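Local coordinates for protein putative fimbrial subunit (Corynebacterium diphtheriae, PDB 4HSQ) that forms, as the major pilin SpaD, what is probably the shaft of adhesive surface pili, this piece holding its domains D2 and D3, at residues Q54-V59 and L83-T88; Y23-D28 and N137-V142. All blocks are in the same frame, centred on the assembly; numbering follows the deposited sequence.

Contact 1: residues Q54-V59 and L83-T88; sequences QKVTEV and LVVTLT
Val85 lays its two methyls over two different valines of the facing strand. CG2 of Val85 meets CG2 of Val56 at 4.0 Å, the two side chains meeting at a slant, while CG1 of Val85 comes to 4.2 Å from CG2 of Val59. The other branch of Val59 carries the contact on, its CG1 lying 4.3 Å from CD2 of Leu87. What results is a zigzag of methyls, Val56 to Val85 to Val59 to Leu87, held by van der Waals contact alone. The torsion of Val85 divides the work: with CG1 anti to the backbone N (chi1 180°), CG2 is left beside that N and faces Val56, and CG1 is on the side of Val59. Leu87 starts less directly, its CB bond running across the contact, and it is the CD2 branch that reaches Val59.

Strand 51-61 belongs to one sheet and strand 82-87 to the other, and the segments pass 10.0 Å apart at -38°, the spacing and twist of a beta sandwich with two sheets packed face to face. In a regular strand Val56 and Val59, three residues apart, would point to opposite sides. Here Thr57 and Glu58 both face Thr104 in a classic beta bulge, which takes up the odd residue and lets both valines look into the core. A second classic bulge, Gln54 and Lys55 against Glu106, lies just before it, and on the outer face of the sheet Lys55 makes a salt bridge to Glu106. Tyr71 of strand 71-73 packs against Val56 and Val59, Leu103 joins beside Val56, and Phe41 and Val95 line Leu87. Directly after Leu87, Thr88 OG1 takes the N-H of Gly91 as the N-cap of helix 89-93.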
loop_
_atom_site.group_PDB
_atom_site.type_symbol
_atom_site.label_atom_id
_atom_site.label_comp_id
_atom_site.label_asym_id
_atom_site.label_seq_id
_atom_site.Cartn_x
_atom_site.Cartn_y
_atom_site.Cartn_z
ATOM N N GLN A 54 7.589 -8.686 4.691
ATOM C CA GLN A 54 6.926 -9.906 5.166
ATOM C C GLN A 54 7.738 -11.141 4.783
ATOM O O GLN A 54 8.241 -11.852 5.659
ATOM C CB GLN A 54 5.498 -10.034 4.590
ATOM C CG GLN A 54 4.587 -8.824 4.878
ATOM C CD GLN A 54 4.439 -8.555 6.350
ATOM O OE1 GLN A 54 4.897 -7.540 6.895
ATOM N NE2 GLN A 54 3.813 -9.454 7.020
ATOM N N LYS A 55 7.868 -11.390 3.464
ATOM C CA LYS A 55 8.544 -12.586 2.956
ATOM C C LYS A 55 8.744 -12.503 1.476
ATOM O O LYS A 55 8.053 -11.748 0.785
ATOM C CB LYS A 55 7.682 -13.860 3.266
ATOM C CG LYS A 55 6.280 -13.866 2.598
ATOM C CD LYS A 55 5.538 -15.198 2.748
ATOM C CE LYS A 55 4.151 -15.119 2.127
ATOM N NZ LYS A 55 3.152 -14.455 3.022
ATOM N N VAL A 56 9.656 -13.347 0.973
ATOM C CA VAL A 56 9.832 -13.552 -0.454
ATOM C C VAL A 56 8.750 -14.550 -0.819
ATOM O O VAL A 56 8.547 -15.499 -0.052
ATOM C CB VAL A 56 11.269 -14.069 -0.780
ATOM C CG1 VAL A 56 11.378 -14.574 -2.233
ATOM C CG2 VAL A 56 12.326 -12.995 -0.485
ATOM N N THR A 57 8.019 -14.328 -1.911
ATOM C CA THR A 57 6.960 -15.264 -2.329
ATOM C C THR A 57 7.464 -16.103 -3.505
ATOM O O THR A 57 7.064 -17.264 -3.656
ATOM C CB THR A 57 5.654 -14.532 -2.681
ATOM O OG1 THR A 57 5.896 -13.697 -3.786
ATOM C CG2 THR A 57 5.107 -13.688 -1.541
ATOM N N GLU A 58 8.349 -15.531 -4.337
ATOM C CA GLU A 58 8.884 -16.304 -5.462
ATOM C C GLU A 58 10.177 -15.741 -5.980
ATOM O O GLU A 58 10.334 -14.530 -6.081
ATOM C CB GLU A 58 7.859 -16.362 -6.628
ATOM C CG GLU A 58 8.336 -17.134 -7.846
ATOM C CD GLU A 58 7.320 -17.042 -8.961
ATOM O OE1 GLU A 58 7.281 -15.995 -9.643
ATOM O OE2 GLU A 58 6.518 -17.991 -9.107
ATOM N N VAL A 59 11.102 -16.645 -6.312
ATOM C CA VAL A 59 12.356 -16.365 -7.009
ATOM C C VAL A 59 12.359 -17.310 -8.211
ATOM O O VAL A 59 12.235 -18.520 -8.024
ATOM C CB VAL A 59 13.654 -16.491 -6.168
ATOM C CG1 VAL A 59 14.843 -16.060 -7.003
ATOM C CG2 VAL A 59 13.586 -15.644 -4.900
ATOM N N LEU A 83 16.348 -4.676 1.721
ATOM C CA LEU A 83 16.166 -6.098 1.423
ATOM C C LEU A 83 17.265 -6.557 0.464
ATOM O O LEU A 83 17.526 -5.887 -0.536
ATOM C CB LEU A 83 14.780 -6.364 0.771
ATOM C CG LEU A 83 14.520 -7.809 0.279
ATOM C CD1 LEU A 83 14.449 -8.767 1.459
ATOM C CD2 LEU A 83 13.208 -7.880 -0.547
ATOM N N VAL A 84 17.907 -7.691 0.761
ATOM C CA VAL A 84 18.924 -8.258 -0.135
ATOM C C VAL A 84 18.582 -9.731 -0.335
ATOM O O VAL A 84 18.531 -10.476 0.639
ATOM C CB VAL A 84 20.385 -8.080 0.392
ATOM C CG1 VAL A 84 21.390 -8.612 -0.626
ATOM C CG2 VAL A 84 20.693 -6.619 0.718
ATOM N N VAL A 85 18.350 -10.135 -1.583
ATOM C CA VAL A 85 18.065 -11.530 -1.952
ATOM C C VAL A 85 19.233 -11.974 -2.800
ATOM O O VAL A 85 19.409 -11.451 -3.894
ATOM C CB VAL A 85 16.699 -11.693 -2.673
ATOM C CG1 VAL A 85 16.468 -13.157 -3.039
ATOM C CG2 VAL A 85 15.562 -11.151 -1.802
ATOM N N THR A 86 20.068 -12.876 -2.267
ATOM C CA THR A 86 21.320 -13.302 -2.915
ATOM C C THR A 86 21.239 -14.735 -3.358
ATOM O O THR A 86 20.939 -15.594 -2.541
ATOM C CB THR A 86 22.480 -13.128 -1.926
ATOM O OG1 THR A 86 22.461 -11.807 -1.388
ATOM C CG2 THR A 86 23.848 -13.403 -2.557
ATOM N N LEU A 87 21.557 -15.017 -4.621
ATOM C CA LEU A 87 21.555 -16.411 -5.052
ATOM C C LEU A 87 22.726 -17.112 -4.413
ATOM O O LEU A 87 23.809 -16.521 -4.276
ATOM C CB LEU A 87 21.597 -16.584 -6.581
ATOM C CG LEU A 87 20.513 -15.889 -7.406
ATOM C CD1 LEU A 87 20.548 -16.409 -8.824
ATOM C CD2 LEU A 87 19.109 -16.108 -6.817
ATOM N N THR A 88 22.485 -18.346 -3.952
ATOM C CA THR A 88 23.530 -19.175 -3.348
ATOM C C THR A 88 24.277 -19.889 -4.471
ATOM O O THR A 88 23.827 -19.817 -5.613
ATOM C CB THR A 88 22.891 -20.194 -2.382
ATOM O OG1 THR A 88 22.040 -21.059 -3.129
ATOM C CG2 THR A 88 22.111 -19.539 -1.265
#

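Contact 2: residues Y23-D28 and N137-V142; sequences YTIKAD and NKTNEV
Thr139 OG1 is gripped twice: it donates to the backbone O of Asn140 at 2.7 Å and is also hydrogen-bonded to the backbone N of Ala122 in strand 117-127. In the first bond the hydroxyl comes in at 137° to the C=O, tilted 27° from the carbonyl plane. The same torsion that sets OG1 between the backbone N and the carbonyl carbon (chi1 66°) leaves CG2 beside the backbone N, 3.8 Å from CG2 of Ile25, the two side chains crossing at about a right angle. The polar branch thus serves its own chain neighbour and strand 117-127, and the methyl goes to the core.

Strand 20-28 lies in one sheet of the sandwich; residues 137-142 link strand 134-138 of the other to strand 142-155. Strand 7-11, the edge strand next to 20-28, meets residues 137-142 as well: Lys8 offers its backbone N to Asn140 OD1 and makes a cation-pi contact with Tyr23. Further along, Val142 CG2 approaches the Tyr23 ring obliquely, 3.9 Å from CE1 and 4.1 Å from CD1. The Tyr23 hydroxyl is hydrogen-bonded to that of Tyr21. At the other end a water bridges the two segments, accepting from Asn137 ND2 at 2.7 Å and donating to Asp28 O at 3.1 Å.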
loop_
_atom_site.group_PDB
_atom_site.type_symbol
_atom_site.label_atom_id
_atom_site.label_comp_id
_atom_site.label_asym_id
_atom_site.label_seq_id
_atom_site.Cartn_x
_atom_site.Cartn_y
_atom_site.Cartn_z
ATOM N N TYR A 23 5.679 -6.500 -4.479
ATOM C CA TYR A 23 6.554 -5.930 -5.481
ATOM C C TYR A 23 7.106 -7.046 -6.303
ATOM O O TYR A 23 7.410 -8.111 -5.754
ATOM C CB TYR A 23 7.716 -5.129 -4.886
ATOM C CG TYR A 23 7.266 -3.854 -4.217
ATOM C CD1 TYR A 23 6.762 -2.790 -4.965
ATOM C CD2 TYR A 23 7.423 -3.674 -2.846
ATOM C CE1 TYR A 23 6.394 -1.586 -4.354
ATOM C CE2 TYR A 23 7.034 -2.485 -2.223
ATOM C CZ TYR A 23 6.538 -1.445 -2.984
ATOM O OH TYR A 23 6.161 -0.286 -2.366
ATOM N N THR A 24 7.351 -6.781 -7.587
ATOM C CA THR A 24 8.022 -7.766 -8.430
ATOM C C THR A 24 9.192 -7.067 -9.131
ATOM O O THR A 24 9.029 -5.953 -9.643
ATOM C CB THR A 24 7.059 -8.464 -9.428
ATOM O OG1 THR A 24 6.147 -9.279 -8.674
ATOM C CG2 THR A 24 7.821 -9.378 -10.426
ATOM N N ILE A 25 10.355 -7.722 -9.134
ATOM C CA ILE A 25 11.571 -7.205 -9.789
ATOM C C ILE A 25 11.943 -8.202 -10.861
ATOM O O ILE A 25 12.137 -9.394 -10.574
ATOM C CB ILE A 25 12.734 -6.932 -8.795
ATOM C CG1 ILE A 25 12.281 -5.941 -7.671
ATOM C CG2 ILE A 25 13.983 -6.380 -9.553
ATOM C CD1 ILE A 25 13.066 -6.153 -6.375
ATOM N N LYS A 26 12.034 -7.714 -12.100
ATOM C CA LYS A 26 12.382 -8.544 -13.261
ATOM C C LYS A 26 13.629 -7.980 -13.915
ATOM O O LYS A 26 13.787 -6.751 -14.050
ATOM C CB LYS A 26 11.222 -8.631 -14.270
ATOM C CG LYS A 26 10.028 -9.421 -13.717
ATOM C CD LYS A 26 9.065 -9.904 -14.798
ATOM C CE LYS A 26 7.768 -10.450 -14.221
ATOM N NZ LYS A 26 7.940 -11.760 -13.517
ATOM N N ALA A 27 14.533 -8.877 -14.285
ATOM C CA ALA A 27 15.797 -8.486 -14.891
ATOM C C ALA A 27 16.371 -9.634 -15.681
ATOM O O ALA A 27 16.205 -10.789 -15.297
ATOM C CB ALA A 27 16.782 -8.071 -13.803
ATOM N N ASP A 28 17.101 -9.326 -16.744
ATOM C CA ASP A 28 17.743 -10.374 -17.499
ATOM C C ASP A 28 19.060 -10.739 -16.861
ATOM O O ASP A 28 19.819 -9.861 -16.451
ATOM C CB ASP A 28 17.971 -9.950 -18.958
ATOM C CG ASP A 28 16.690 -9.675 -19.716
ATOM O OD1 ASP A 28 15.828 -10.576 -19.764
ATOM O OD2 ASP A 28 16.548 -8.557 -20.251
ATOM N N ASN A 137 22.325 -2.886 -12.408
ATOM C CA ASN A 137 21.199 -2.389 -13.199
ATOM C C ASN A 137 20.079 -1.995 -12.266
ATOM O O ASN A 137 19.732 -2.771 -11.377
ATOM C CB ASN A 137 20.735 -3.429 -14.193
ATOM C CG ASN A 137 21.764 -3.724 -15.242
ATOM O OD1 ASN A 137 22.505 -2.842 -15.668
ATOM N ND2 ASN A 137 21.818 -4.957 -15.688
ATOM N N LYS A 138 19.605 -0.761 -12.392
ATOM C CA LYS A 138 18.539 -0.228 -11.546
ATOM C C LYS A 138 17.218 -0.348 -12.274
ATOM O O LYS A 138 17.162 -0.251 -13.512
ATOM C CB LYS A 138 18.815 1.239 -11.177
ATOM C CG LYS A 138 20.158 1.468 -10.486
ATOM C CD LYS A 138 20.395 2.939 -10.179
ATOM C CE LYS A 138 20.298 3.248 -8.705
ATOM N NZ LYS A 138 21.543 2.878 -7.983
ATOM N N THR A 139 16.136 -0.544 -11.512
ATOM C CA THR A 139 14.819 -0.596 -12.117
ATOM C C THR A 139 14.282 0.816 -12.213
ATOM O O THR A 139 14.861 1.764 -11.653
ATOM C CB THR A 139 13.849 -1.416 -11.214
ATOM O OG1 THR A 139 13.671 -0.678 -9.996
ATOM C CG2 THR A 139 14.298 -2.859 -10.950
ATOM N N ASN A 140 13.088 0.925 -12.818
ATOM C CA ASN A 140 12.236 2.105 -12.774
ATOM C C ASN A 140 11.735 2.225 -11.357
ATOM O O ASN A 140 11.826 1.252 -10.590
ATOM C CB ASN A 140 11.041 1.924 -13.721
ATOM C CG ASN A 140 10.297 0.640 -13.452
ATOM O OD1 ASN A 140 10.837 -0.445 -13.641
ATOM N ND2 ASN A 140 9.051 0.728 -12.998
ATOM N N GLU A 141 11.175 3.373 -11.018
ATOM C CA GLU A 141 10.585 3.592 -9.716
ATOM C C GLU A 141 9.079 3.453 -9.827
ATOM O O GLU A 141 8.495 3.937 -10.801
ATOM C CB GLU A 141 10.955 4.973 -9.177
ATOM C CG GLU A 141 10.606 5.138 -7.710
ATOM C CD GLU A 141 11.374 6.278 -7.084
ATOM O OE1 GLU A 141 11.102 7.426 -7.486
ATOM O OE2 GLU A 141 12.264 6.033 -6.235
ATOM N N VAL A 142 8.451 2.821 -8.824
ATOM C CA VAL A 142 7.000 2.634 -8.770
ATOM C C VAL A 142 6.510 3.365 -7.557
ATOM O O VAL A 142 7.283 3.628 -6.642
ATOM C CB VAL A 142 6.525 1.151 -8.778
ATOM C CG1 VAL A 142 6.817 0.497 -10.116
ATOM C CG2 VAL A 142 7.118 0.338 -7.613
HETATM O O HOH W 1 19.979 -6.911 -15.618
#

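How the contacts relate
Contacts 1 and 2 join the same two sheets of one sandwich, with centres 14 Å apart and nearest atoms about 6 Å apart, so they do not touch. In the first sheet strand 100-109 runs between strands 51-61 and 20-28 and supplies residues to both sites: Leu103 packs on Val56 and Ile25, Phe105 on Leu83 and Ile25. In the other sheet strands 41-46 and 117-127 separate strand 82-87 from residues 137-142. Along the chain, contact 1 falls within the 108 residues that separate the halves of contact 2. Both lie in the Sgo0707 N2 region, away from the calcium site of Ile251, Glu253, Asp260, Asp261 and Thr264.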